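Local coordinates for protein putative polyketide synthase (Brevibacillus brevis, PDB 6HP2) that probably takes part in bacillaene biosynthesis, and whose O-methyltransferase domain binds S-adenosyl-L-homocysteine, the spent form of the methyl donor, at residues Arg77-Gln80 / Val81-Arg84; Leu71-Glu74 / Met75-Glu78. All blocks are in the same frame, centred on the assembly; numbering follows the deposited sequence.

Overall arrangement
Both contacts lie on one helix, 70-88, and are overlapping lengths of it. Contact 2 (71-78) comes first along the chain and contact 1 (77-84) follows, with R77 and E78 common to both; their centres are about 9 Å apart. The helix precedes strand 98-101, the first strand of the Rossmann-like methyltransferase sheet, and runs inward: contact 2 is about 18 Å from the centre of the chain, at the surface, whereas contact 1 is about 11 Å from it and partly buried. A weak hydrogen bond between R73 and Q80 joins the two along one flank. The helix thus runs from the protein surface inward to R84, a ligand-binding arginine at the S-adenosyl-L-homocysteine pocket.

Contact 1: residues Arg77-Gln80 / Val81-Arg84. With SAH (S-adenosyl-L-homocysteine), chain B.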
loop_
_atom_site.group_PDB
_atom_site.type_symbol
_atom_site.label_atom_id
_atom_site.label_comp_id
_atom_site.label_asym_id
_atom_site.label_seq_id
_atom_site.Cartn_x
_atom_site.Cartn_y
_atom_site.Cartn_z
ATOM N N ARG A 77 4.323 13.294 5.642
ATOM C CA ARG A 77 4.832 12.864 4.349
ATOM C C ARG A 77 6.133 12.089 4.489
ATOM O O ARG A 77 6.360 11.105 3.785
ATOM C CB ARG A 77 5.038 14.064 3.467
ATOM C CG ARG A 77 5.303 13.673 1.990
ATOM C CD ARG A 77 5.532 14.936 1.145
ATOM N NE ARG A 77 5.342 14.688 -0.284
ATOM C CZ ARG A 77 6.231 14.084 -1.071
ATOM N NH1 ARG A 77 7.380 13.644 -0.574
ATOM N NH2 ARG A 77 5.970 13.911 -2.359
ATOM N N GLU A 78 7.021 12.549 5.359
ATOM C CA GLU A 78 8.267 11.827 5.591
ATOM C C GLU A 78 8.025 10.400 6.059
ATOM O O GLU A 78 8.810 9.511 5.734
ATOM C CB GLU A 78 9.140 12.585 6.617
ATOM C CG GLU A 78 9.671 13.917 6.121
ATOM C CD GLU A 78 10.472 14.659 7.186
ATOM O OE1 GLU A 78 10.392 14.281 8.373
ATOM O OE2 GLU A 78 11.182 15.618 6.832
ATOM N N LYS A 79 7.019 10.177 6.912
ATOM C CA LYS A 79 6.722 8.836 7.368
ATOM C C LYS A 79 6.076 8.018 6.282
ATOM O O LYS A 79 6.291 6.805 6.210
ATOM C CB LYS A 79 5.839 8.903 8.627
ATOM C CG LYS A 79 6.541 9.712 9.774
ATOM C CD LYS A 79 7.833 8.958 10.155
ATOM C CE LYS A 79 8.418 9.479 11.471
ATOM N NZ LYS A 79 9.303 10.651 11.283
ATOM N N GLN A 80 5.281 8.643 5.438
ATOM C CA GLN A 80 4.750 7.949 4.257
ATOM C C GLN A 80 5.867 7.512 3.334
ATOM O O GLN A 80 5.831 6.405 2.781
ATOM C CB GLN A 80 3.778 8.873 3.514
ATOM C CG GLN A 80 2.501 9.076 4.331
ATOM C CD GLN A 80 1.568 10.011 3.696
ATOM O OE1 GLN A 80 1.972 11.100 3.292
ATOM N NE2 GLN A 80 0.310 9.607 3.571
ATOM N N VAL A 81 6.864 8.375 3.146
ATOM C CA VAL A 81 8.013 7.988 2.358
ATOM C C VAL A 81 8.780 6.861 3.060
ATOM O O VAL A 81 9.252 5.927 2.423
ATOM C CB VAL A 81 8.901 9.212 2.117
ATOM C CG1 VAL A 81 10.236 8.764 1.554
ATOM C CG2 VAL A 81 8.171 10.243 1.149
ATOM N N GLU A 82 9.005 6.996 4.355
ATOM C CA GLU A 82 9.809 6.003 5.067
ATOM C C GLU A 82 9.201 4.615 4.901
ATOM O O GLU A 82 9.901 3.636 4.635
ATOM C CB GLU A 82 9.878 6.378 6.541
ATOM C CG GLU A 82 10.597 5.293 7.420
ATOM C CD GLU A 82 10.301 5.509 8.900
ATOM O OE1 GLU A 82 11.041 6.311 9.492
ATOM O OE2 GLU A 82 9.310 4.911 9.444
ATOM N N MET A 83 7.890 4.509 5.091
ATOM C CA MET A 83 7.223 3.214 4.969
ATOM C C MET A 83 7.393 2.613 3.584
ATOM O O MET A 83 7.639 1.416 3.433
ATOM C CB MET A 83 5.746 3.350 5.276
ATOM C CG MET A 83 4.995 2.025 5.179
ATOM S SD MET A 83 3.280 2.145 5.837
ATOM C CE MET A 83 2.494 3.296 4.751
ATOM N N ARG A 84 7.211 3.413 2.555
ATOM C CA ARG A 84 7.451 2.937 1.188
ATOM C C ARG A 84 8.902 2.529 0.978
ATOM O O ARG A 84 9.175 1.567 0.258
ATOM C CB ARG A 84 7.031 4.032 0.208
ATOM C CG ARG A 84 5.529 4.128 0.071
ATOM C CD ARG A 84 5.146 5.381 -0.753
ATOM N NE ARG A 84 3.773 5.281 -1.249
ATOM C CZ ARG A 84 2.691 5.481 -0.494
ATOM N NH1 ARG A 84 2.807 5.751 0.825
ATOM N NH2 ARG A 84 1.511 5.379 -1.056
HETATM N N SAH B . -1.724 3.436 -3.766
HETATM C CA SAH B . -2.110 4.841 -3.684
HETATM C CB SAH B . -3.606 5.012 -3.451
HETATM C CG SAH B . -4.205 4.159 -2.347
HETATM S SD SAH B . -5.938 4.614 -2.042
HETATM C C SAH B . -1.303 5.477 -2.579
HETATM O O SAH B . -1.425 6.676 -2.329
HETATM O OXT SAH B . -0.510 4.790 -1.944
HETATM C "C5'" SAH B . -6.707 3.199 -2.863
HETATM C "C4'" SAH B . -6.543 3.248 -4.380
HETATM O "O4'" SAH B . -7.051 2.013 -4.933
HETATM C "C3'" SAH B . -7.447 4.352 -5.022
HETATM O "O3'" SAH B . -6.622 4.958 -6.029
HETATM C "C2'" SAH B . -8.628 3.619 -5.655
HETATM O "O2'" SAH B . -9.175 4.232 -6.785
HETATM C "C1'" SAH B . -7.952 2.273 -6.000
HETATM N N9 SAH B . -8.848 1.136 -6.199
HETATM C C8 SAH B . -9.766 0.615 -5.332
HETATM N N7 SAH B . -10.380 -0.383 -5.975
HETATM C C5 SAH B . -9.824 -0.535 -7.200
HETATM C C6 SAH B . -10.061 -1.391 -8.269
HETATM N N6 SAH B . -10.952 -2.382 -8.251
HETATM N N1 SAH B . -9.288 -1.281 -9.387
HETATM C C2 SAH B . -8.351 -0.271 -9.510
HETATM N N3 SAH B . -8.150 0.588 -8.460
HETATM C C4 SAH B . -8.901 0.481 -7.357
#
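Regular i-to-i+4 hydrogen bonds carry the helix from 77-80 into 81-84: V81 N reaches R77 O at 2.8 Å and M83 N reaches K79 O at 3.0 Å, while R84 N to Q80 O, at 3.3 Å, is weak. V81, apolar and beta-branched, suits a buried position, and its CG2 lies 3.3 Å from R77 O. The extended but poorly ordered R77 side chain passes it obliquely, with NH1 3.9 Å from V81 CG2, and finds a polar partner for NH2 in the carbonyl of E42. This helix leads into the Rossmann-like core of an S-adenosylmethionine-dependent methyltransferase, and R84 binds the ligand. CG of R84 sits beside the backbone N (chi1 -76°), which lays the chain along the preceding turn: CD is 3.7 Å from Q80 O, an oxygen lying in the guanidinium plane on the NH1 side. NH2, away from it, points at the carboxylate of S-adenosyl-L-homocysteine, an apt partner for an arginine, at a doubtfully short separation. A salt bridge from NE to D109 helps fix the guanidinium. On another flank, K79 NZ and E82 OE1 are 5.0 Å apart, not in contact but probably attracting; E82 OE2 is hydrogen-bonded to Y316.

Contact 2: residues Leu71-Glu74 / Met75-Glu78; sequences LERE and MVRE
R73 and V76 make the main side-chain contact, a guanidinium laid over a methyl group. R73 NH1 is 3.5 Å from V76 CG1, which touches one face of the flat group, while R77 N lies near its plane at the edge. A bend at chi2 (67°) turns the long side chain forward, toward the C-terminal end of the helix, so that a charged residue spends its planar face on a buried aliphatic neighbour while NH1 makes a weak hydrogen bond to Q80 OE1. Packing also joins the turns at E78, whose CG rests 3.3 Å from E74 O. The backbone bonds are those of an alpha helix, from M75 N to L71 O at 3.1 Å through to E78 N to E74 O, also 3.1 Å. This early part of helix 70-88 lies at the surface, and the helix runs inward from it toward the Rossmann-like sheet; helix 59-64 covers one flank, with V62 and I63 against R73 and M59 against V76. Two carboxylates meet on another flank. E74 OE1 and E78 OE2 are only 4.2 Å apart, their planes turned 49° from each other, and two like charges so close should repel. A water between them donates weakly to E74 OE1 at 3.0 Å and may ease this, though its placement against E78 OE2 is doubtfully short. Glutamates can sit here because this side is partly exposed, and E74 OE2 forms a weak, long ion pair with R337.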
loop_
_atom_site.group_PDB
_atom_site.type_symbol
_atom_site.label_atom_id
_atom_site.label_comp_id
_atom_site.label_asym_id
_atom_site.label_seq_id
_atom_site.Cartn_x
_atom_site.Cartn_y
_atom_site.Cartn_z
ATOM N N LEU A 71 3.427 22.199 7.791
ATOM C CA LEU A 71 4.697 21.645 8.232
ATOM C C LEU A 71 4.486 20.331 8.968
ATOM O O LEU A 71 5.314 19.393 8.869
ATOM C CB LEU A 71 5.424 22.649 9.143
ATOM C CG LEU A 71 5.903 23.939 8.466
ATOM C CD1 LEU A 71 6.514 24.862 9.493
ATOM C CD2 LEU A 71 6.913 23.543 7.394
ATOM N N GLU A 72 3.382 20.246 9.705
ATOM C CA GLU A 72 2.990 18.969 10.269
ATOM C C GLU A 72 2.696 17.980 9.163
ATOM O O GLU A 72 3.000 16.775 9.282
ATOM C CB GLU A 72 1.797 19.124 11.206
ATOM C CG GLU A 72 2.019 19.965 12.439
ATOM C CD GLU A 72 1.878 21.495 12.210
ATOM O OE1 GLU A 72 1.603 21.937 11.073
ATOM O OE2 GLU A 72 2.073 22.231 13.188
ATOM N N ARG A 73 2.143 18.472 8.054
ATOM C CA ARG A 73 1.861 17.586 6.946
ATOM C C ARG A 73 3.154 17.118 6.294
ATOM O O ARG A 73 3.211 16.006 5.755
ATOM C CB ARG A 73 0.950 18.282 5.921
ATOM C CG ARG A 73 0.424 17.337 4.811
ATOM C CD ARG A 73 -0.529 16.271 5.344
ATOM N NE ARG A 73 -0.925 15.242 4.369
ATOM C CZ ARG A 73 -0.122 14.277 3.905
ATOM N NH1 ARG A 73 1.148 14.225 4.279
ATOM N NH2 ARG A 73 -0.574 13.367 3.045
ATOM N N GLU A 74 4.211 17.930 6.361
ATOM C CA GLU A 74 5.529 17.480 5.917
ATOM C C GLU A 74 6.055 16.359 6.802
ATOM O O GLU A 74 6.725 15.443 6.309
ATOM C CB GLU A 74 6.500 18.671 5.888
ATOM C CG GLU A 74 7.873 18.430 5.369
ATOM C CD GLU A 74 8.784 19.653 5.580
ATOM O OE1 GLU A 74 9.820 19.523 6.271
ATOM O OE2 GLU A 74 8.451 20.749 5.067
ATOM N N MET A 75 5.775 16.410 8.103
ATOM C CA MET A 75 6.197 15.329 9.003
ATOM C C MET A 75 5.533 14.027 8.604
ATOM O O MET A 75 6.146 12.947 8.620
ATOM C CB MET A 75 5.849 15.632 10.466
ATOM C CG MET A 75 6.749 16.574 11.184
ATOM S SD MET A 75 5.977 17.125 12.758
ATOM C CE MET A 75 5.920 15.628 13.638
ATOM N N VAL A 76 4.255 14.115 8.274
ATOM C CA VAL A 76 3.473 12.955 7.863
ATOM C C VAL A 76 4.028 12.403 6.580
ATOM O O VAL A 76 4.248 11.190 6.443
ATOM C CB VAL A 76 1.977 13.325 7.724
ATOM C CG1 VAL A 76 1.202 12.179 7.147
ATOM C CG2 VAL A 76 1.438 13.701 9.136
ATOM N N ARG A 77 4.323 13.294 5.642
ATOM C CA ARG A 77 4.832 12.864 4.349
ATOM C C ARG A 77 6.133 12.089 4.489
ATOM O O ARG A 77 6.360 11.105 3.785
ATOM C CB ARG A 77 5.038 14.064 3.467
ATOM C CG ARG A 77 5.303 13.673 1.990
ATOM C CD ARG A 77 5.532 14.936 1.145
ATOM N NE ARG A 77 5.342 14.688 -0.284
ATOM C CZ ARG A 77 6.231 14.084 -1.071
ATOM N NH1 ARG A 77 7.380 13.644 -0.574
ATOM N NH2 ARG A 77 5.970 13.911 -2.359
ATOM N N GLU A 78 7.021 12.549 5.359
ATOM C CA GLU A 78 8.267 11.827 5.591
ATOM C C GLU A 78 8.025 10.400 6.059
ATOM O O GLU A 78 8.810 9.511 5.734
ATOM C CB GLU A 78 9.140 12.585 6.617
ATOM C CG GLU A 78 9.671 13.917 6.121
ATOM C CD GLU A 78 10.472 14.659 7.186
ATOM O OE1 GLU A 78 10.392 14.281 8.373
ATOM O OE2 GLU A 78 11.182 15.618 6.832
HETATM O O HOH W 1 10.519 16.980 4.941
#